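Long-range contact in aldehyde dehydrogenase (Trypanosoma brucei, PDB 5MYP), which probably oxidises aldehydes to carboxylic acids with NAD+ as the electron acceptor, as other members of the aldehyde dehydrogenase family do: residues R246-I260 / V417-D429. Residues are numbered along the deposited sequence; the frame is centred on the assembly and turned at random. Where two conformers were deposited one is given.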
loop_
_atom_site.group_PDB
_atom_site.type_symbol
_atom_site.label_atom_id
_atom_site.label_comp_id
_atom_site.label_asym_id
_atom_site.label_seq_id
_atom_site.Cartn_x
_atom_site.Cartn_y
_atom_site.Cartn_z
ATOM N N ARG A 246 -1.217 -34.264 -2.963
ATOM C CA ARG A 246 -1.333 -32.843 -2.625
ATOM C C ARG A 246 -1.456 -31.967 -3.876
ATOM O O ARG A 246 -2.326 -31.096 -3.933
ATOM C CB ARG A 246 -0.169 -32.402 -1.735
ATOM C CG ARG A 246 -0.280 -32.998 -0.340
ATOM C CD ARG A 246 0.940 -32.769 0.531
ATOM N NE ARG A 246 0.757 -33.413 1.836
ATOM C CZ ARG A 246 1.578 -33.304 2.880
ATOM N NH1 ARG A 246 2.680 -32.560 2.819
ATOM N NH2 ARG A 246 1.292 -33.953 4.009
ATOM N N ILE A 247 -0.612 -32.227 -4.877
ATOM C CA ILE A 247 -0.663 -31.488 -6.149
ATOM C C ILE A 247 -2.012 -31.705 -6.841
ATOM O O ILE A 247 -2.656 -30.742 -7.261
ATOM C CB ILE A 247 0.495 -31.884 -7.104
ATOM C CG1 ILE A 247 1.839 -31.430 -6.526
ATOM C CG2 ILE A 247 0.303 -31.271 -8.496
ATOM C CD1 ILE A 247 3.057 -32.064 -7.170
ATOM N N MET A 248 -2.435 -32.966 -6.944
ATOM C CA MET A 248 -3.673 -33.314 -7.642
ATOM C C MET A 248 -4.905 -32.753 -6.930
ATOM O O MET A 248 -5.833 -32.286 -7.589
ATOM C CB MET A 248 -3.784 -34.838 -7.820
ATOM C CG MET A 248 -4.970 -35.328 -8.640
ATOM S SD MET A 248 -5.201 -34.543 -10.255
ATOM C CE MET A 248 -3.638 -34.912 -11.041
ATOM N N TRP A 249 -4.907 -32.784 -5.596
ATOM C CA TRP A 249 -5.990 -32.162 -4.820
ATOM C C TRP A 249 -6.118 -30.668 -5.141
ATOM O O TRP A 249 -7.212 -30.184 -5.418
ATOM C CB TRP A 249 -5.791 -32.354 -3.306
ATOM C CG TRP A 249 -6.697 -31.464 -2.502
ATOM C CD1 TRP A 249 -8.033 -31.633 -2.290
ATOM C CD2 TRP A 249 -6.338 -30.243 -1.851
ATOM N NE1 TRP A 249 -8.529 -30.599 -1.532
ATOM C CE2 TRP A 249 -7.509 -29.730 -1.250
ATOM C CE3 TRP A 249 -5.141 -29.529 -1.718
ATOM C CZ2 TRP A 249 -7.514 -28.540 -0.517
ATOM C CZ3 TRP A 249 -5.149 -28.344 -0.991
ATOM C CH2 TRP A 249 -6.327 -27.864 -0.397
ATOM N N GLY A 250 -4.992 -29.956 -5.104
ATOM C CA GLY A 250 -4.956 -28.522 -5.426
ATOM C C GLY A 250 -5.468 -28.183 -6.816
ATOM O O GLY A 250 -6.005 -27.094 -7.034
ATOM N N LYS A 251 -5.295 -29.111 -7.753
ATOM C CA LYS A 251 -5.787 -28.963 -9.123
ATOM C C LYS A 251 -7.261 -29.341 -9.269
ATOM O O LYS A 251 -7.987 -28.704 -10.031
ATOM C CB LYS A 251 -4.932 -29.819 -10.068
ATOM C CG LYS A 251 -5.046 -29.466 -11.542
ATOM C CD LYS A 251 -4.626 -28.030 -11.800
ATOM C CE LYS A 251 -4.111 -27.825 -13.211
ATOM N NZ LYS A 251 -3.722 -26.408 -13.440
ATOM N N ILE A 252 -7.699 -30.374 -8.549
ATOM C CA ILE A 252 -9.075 -30.884 -8.656
ATOM C C ILE A 252 -10.114 -29.927 -8.047
ATOM O O ILE A 252 -11.220 -29.803 -8.581
ATOM C CB ILE A 252 -9.193 -32.322 -8.067
ATOM C CG1 ILE A 252 -8.588 -33.325 -9.059
ATOM C CG2 ILE A 252 -10.644 -32.706 -7.763
ATOM C CD1 ILE A 252 -8.453 -34.738 -8.526
ATOM N N ILE A 253 -9.772 -29.274 -6.938
ATOM C CA ILE A 253 -10.705 -28.334 -6.301
ATOM C C ILE A 253 -11.115 -27.225 -7.279
ATOM O O ILE A 253 -10.265 -26.639 -7.963
ATOM C CB ILE A 253 -10.174 -27.739 -4.967
ATOM C CG1 ILE A 253 -8.869 -26.948 -5.155
ATOM C CG2 ILE A 253 -10.004 -28.843 -3.926
ATOM C CD1 ILE A 253 -8.344 -26.333 -3.878
ATOM N N ASN A 254 -12.426 -27.006 -7.382
ATOM C CA ASN A 254 -13.017 -26.036 -8.308
ATOM C C ASN A 254 -12.617 -26.231 -9.789
ATOM O O ASN A 254 -12.632 -25.275 -10.575
ATOM C CB ASN A 254 -12.699 -24.610 -7.822
ATOM C CG ASN A 254 -13.802 -23.617 -8.131
ATOM O OD1 ASN A 254 -14.989 -23.947 -8.091
ATOM N ND2 ASN A 254 -13.417 -22.388 -8.422
ATOM N N ALA A 255 -12.293 -27.472 -10.163
ATOM C CA ALA A 255 -11.813 -27.809 -11.510
ATOM C C ALA A 255 -10.644 -26.922 -11.973
ATOM O O ALA A 255 -10.623 -26.444 -13.109
ATOM C CB ALA A 255 -12.968 -27.762 -12.500
ATOM N N GLY A 256 -9.691 -26.695 -11.069
ATOM C CA GLY A 256 -8.488 -25.904 -11.360
ATOM C C GLY A 256 -8.630 -24.392 -11.297
ATOM O O GLY A 256 -7.636 -23.680 -11.434
ATOM N N GLN A 257 -9.845 -23.902 -11.056
ATOM C CA GLN A 257 -10.163 -22.476 -11.160
ATOM C C GLN A 257 -9.942 -21.798 -9.812
ATOM O O GLN A 257 -10.882 -21.372 -9.139
ATOM C CB GLN A 257 -11.596 -22.292 -11.678
ATOM C CG GLN A 257 -11.777 -22.824 -13.099
ATOM C CD GLN A 257 -13.220 -23.060 -13.494
ATOM O OE1 GLN A 257 -13.703 -22.492 -14.471
ATOM N NE2 GLN A 257 -13.910 -23.912 -12.750
ATOM N N THR A 258 -8.668 -21.719 -9.440
ATOM C CA THR A 258 -8.215 -21.132 -8.184
ATOM C C THR A 258 -6.956 -20.323 -8.499
ATOM O O THR A 258 -6.080 -20.802 -9.231
ATOM C CB THR A 258 -7.880 -22.227 -7.141
ATOM O OG1 THR A 258 -8.957 -23.173 -7.060
ATOM C CG2 THR A 258 -7.625 -21.638 -5.758
ATOM N N CYS A 259 -6.870 -19.117 -7.939
ATOM C CA CYS A 259 -5.729 -18.218 -8.162
ATOM C C CYS A 259 -4.397 -18.747 -7.632
ATOM O O CYS A 259 -3.336 -18.284 -8.057
ATOM C CB CYS A 259 -6.016 -16.851 -7.551
ATOM S SG CYS A 259 -7.175 -15.882 -8.539
ATOM N N ILE A 260 -4.463 -19.713 -6.713
ATOM C CA ILE A 260 -3.283 -20.371 -6.136
ATOM C C ILE A 260 -3.238 -21.873 -6.482
ATOM O O ILE A 260 -2.536 -22.650 -5.835
ATOM C CB ILE A 260 -3.218 -20.147 -4.599
ATOM C CG1 ILE A 260 -4.517 -20.583 -3.899
ATOM C CG2 ILE A 260 -2.923 -18.678 -4.294
ATOM C CD1 ILE A 260 -4.458 -20.531 -2.390
ATOM N N VAL A 417 5.286 -18.741 -0.553
ATOM C CA VAL A 417 5.935 -20.028 -0.796
ATOM C C VAL A 417 5.377 -21.045 0.194
ATOM O O VAL A 417 5.295 -20.759 1.392
ATOM C CB VAL A 417 7.468 -19.949 -0.626
ATOM C CG1 VAL A 417 8.122 -21.319 -0.825
ATOM C CG2 VAL A 417 8.051 -18.927 -1.587
ATOM N N VAL A 418 4.979 -22.213 -0.313
ATOM C CA VAL A 418 4.674 -23.363 0.532
ATOM C C VAL A 418 5.639 -24.484 0.164
ATOM O O VAL A 418 5.818 -24.780 -1.021
ATOM C CB VAL A 418 3.217 -23.858 0.391
ATOM C CG1 VAL A 418 2.902 -24.903 1.461
ATOM C CG2 VAL A 418 2.238 -22.698 0.487
ATOM N N VAL A 419 6.268 -25.089 1.172
ATOM C CA VAL A 419 7.149 -26.238 0.961
ATOM C C VAL A 419 6.382 -27.518 1.302
ATOM O O VAL A 419 5.812 -27.640 2.395
ATOM C CB VAL A 419 8.455 -26.137 1.783
ATOM C CG1 VAL A 419 9.340 -27.364 1.566
ATOM C CG2 VAL A 419 9.208 -24.860 1.427
ATOM N N ASN A 420 6.360 -28.445 0.342
ATOM C CA ASN A 420 5.727 -29.770 0.466
ATOM C C ASN A 420 4.200 -29.772 0.560
ATOM O O ASN A 420 3.609 -30.728 1.051
ATOM C CB ASN A 420 6.357 -30.593 1.608
ATOM C CG ASN A 420 7.833 -30.853 1.393
ATOM O OD1 ASN A 420 8.284 -31.032 0.264
ATOM N ND2 ASN A 420 8.595 -30.889 2.475
ATOM N N ASP A 421 3.557 -28.722 0.055
ATOM C CA ASP A 421 2.099 -28.708 -0.086
ATOM C C ASP A 421 1.683 -27.602 -1.050
ATOM O O ASP A 421 2.523 -26.830 -1.517
ATOM C CB ASP A 421 1.415 -28.518 1.285
ATOM C CG ASP A 421 0.137 -29.342 1.433
ATOM O OD1 ASP A 421 -0.609 -29.502 0.440
ATOM O OD2 ASP A 421 -0.131 -29.831 2.549
ATOM N N VAL A 422 0.388 -27.550 -1.352
ATOM C CA VAL A 422 -0.195 -26.509 -2.203
ATOM C C VAL A 422 -1.473 -25.967 -1.555
ATOM O O VAL A 422 -2.120 -26.678 -0.784
ATOM C CB VAL A 422 -0.496 -27.032 -3.632
ATOM C CG1 VAL A 422 0.764 -27.605 -4.276
ATOM C CG2 VAL A 422 -1.608 -28.079 -3.633
ATOM N N VAL A 423 -1.794 -24.699 -1.819
ATOM C CA VAL A 423 -3.104 -24.081 -1.506
ATOM C C VAL A 423 -3.378 -23.809 -0.010
ATOM O O VAL A 423 -3.928 -22.759 0.326
ATOM C CB VAL A 423 -4.282 -24.863 -2.161
ATOM C CG1 VAL A 423 -5.629 -24.216 -1.854
ATOM C CG2 VAL A 423 -4.078 -24.955 -3.669
ATOM N N VAL A 424 -2.975 -24.727 0.870
ATOM C CA VAL A 424 -3.368 -24.698 2.298
ATOM C C VAL A 424 -2.941 -23.452 3.091
ATOM O O VAL A 424 -3.560 -23.126 4.114
ATOM C CB VAL A 424 -2.897 -25.965 3.063
ATOM C CG1 VAL A 424 -3.596 -27.207 2.519
ATOM C CG2 VAL A 424 -1.374 -26.125 3.041
ATOM N N HIS A 425 -1.889 -22.774 2.631
ATOM C CA HIS A 425 -1.439 -21.512 3.244
ATOM C C HIS A 425 -2.497 -20.406 3.263
ATOM O O HIS A 425 -2.449 -19.539 4.130
ATOM C CB HIS A 425 -0.162 -20.992 2.559
ATOM C CG HIS A 425 -0.378 -20.483 1.165
ATOM N ND1 HIS A 425 -0.747 -21.303 0.121
ATOM C CD2 HIS A 425 -0.262 -19.239 0.642
ATOM C CE1 HIS A 425 -0.857 -20.585 -0.983
ATOM N NE2 HIS A 425 -0.574 -19.328 -0.692
ATOM N N ALA A 426 -3.435 -20.431 2.311
ATOM C CA ALA A 426 -4.532 -19.450 2.260
ATOM C C ALA A 426 -5.418 -19.453 3.514
ATOM O O ALA A 426 -5.930 -18.404 3.907
ATOM C CB ALA A 426 -5.379 -19.671 1.018
ATOM N N GLY A 427 -5.593 -20.623 4.127
ATOM C CA GLY A 427 -6.345 -20.757 5.377
ATOM C C GLY A 427 -5.530 -20.621 6.655
ATOM O O GLY A 427 -6.078 -20.793 7.747
ATOM N N ALA A 428 -4.237 -20.302 6.535
ATOM C CA ALA A 428 -3.338 -20.234 7.688
ATOM C C ALA A 428 -3.568 -18.961 8.503
ATOM O O ALA A 428 -3.367 -17.855 7.997
ATOM C CB ALA A 428 -1.893 -20.311 7.221
ATOM N N ASP A 429 -3.984 -19.127 9.758
ATOM C CA ASP A 429 -4.251 -17.998 10.653
ATOM C C ASP A 429 -2.925 -17.452 11.192
ATOM O O ASP A 429 -2.282 -18.085 12.038
ATOM C CB ASP A 429 -5.180 -18.429 11.799
ATOM C CG ASP A 429 -5.700 -17.249 12.617
ATOM O OD1 ASP A 429 -4.984 -16.234 12.759
ATOM O OD2 ASP A 429 -6.844 -17.333 13.127
#
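R246 NH1 donates to the backbone N420 O at 2.7 Å, the one hydrogen bond between helix 240-252 and the loop that follows strand 417-419. An N-H...O angle of 154° and an acceptor close to the guanidinium plane show an N-H pointed at the oxygen. The side chain, extended from CG to NE, brings the guanidinium edge to N420 O. D421 OD2 lies over one face of the same guanidinium, toward its rim: the carboxylate and guanidinium planes are 5° apart, and R246 NE is 3.8 Å from D421 OD2, a long salt bridge in which charge attracts but no N-H points at the oxygen. D421 OD1 accepts from V422 N through its anti lone pair, which ties the carboxylate to its own loop. In the second subunit, R473 and R462 form salt bridges with D421, and G463 O accepts from R246 NH1.

Apolar packing continues along the helix. V422 CG2 points into the helix backbone, 3.1 Å from R246 O and close to G250 CA, where the absence of a side chain permits the approach. W249 has CG anti to the backbone N (chi1 167°), which brings its six-membered ring to the loop: V422 O lies at the ring edge, 3.5 Å from W249 CZ3, and V423 CB and V424 CG1 approach obliquely. R473 of the second subunit makes a cation-pi contact with W249. V423 CG1 meets I253 CD1 tip to tip at 4.0 Å and also touches I260, whose CD1 reaches A426 CB at 3.6 Å and lies obliquely against the H425 ring.

I260 directly follows C259, the predicted nucleophile. The chemistry thus grades from a polar end and a tryptophan facing the dimer interface into an apolar cluster of V423, I253 and I260 beside the probable catalytic cysteine.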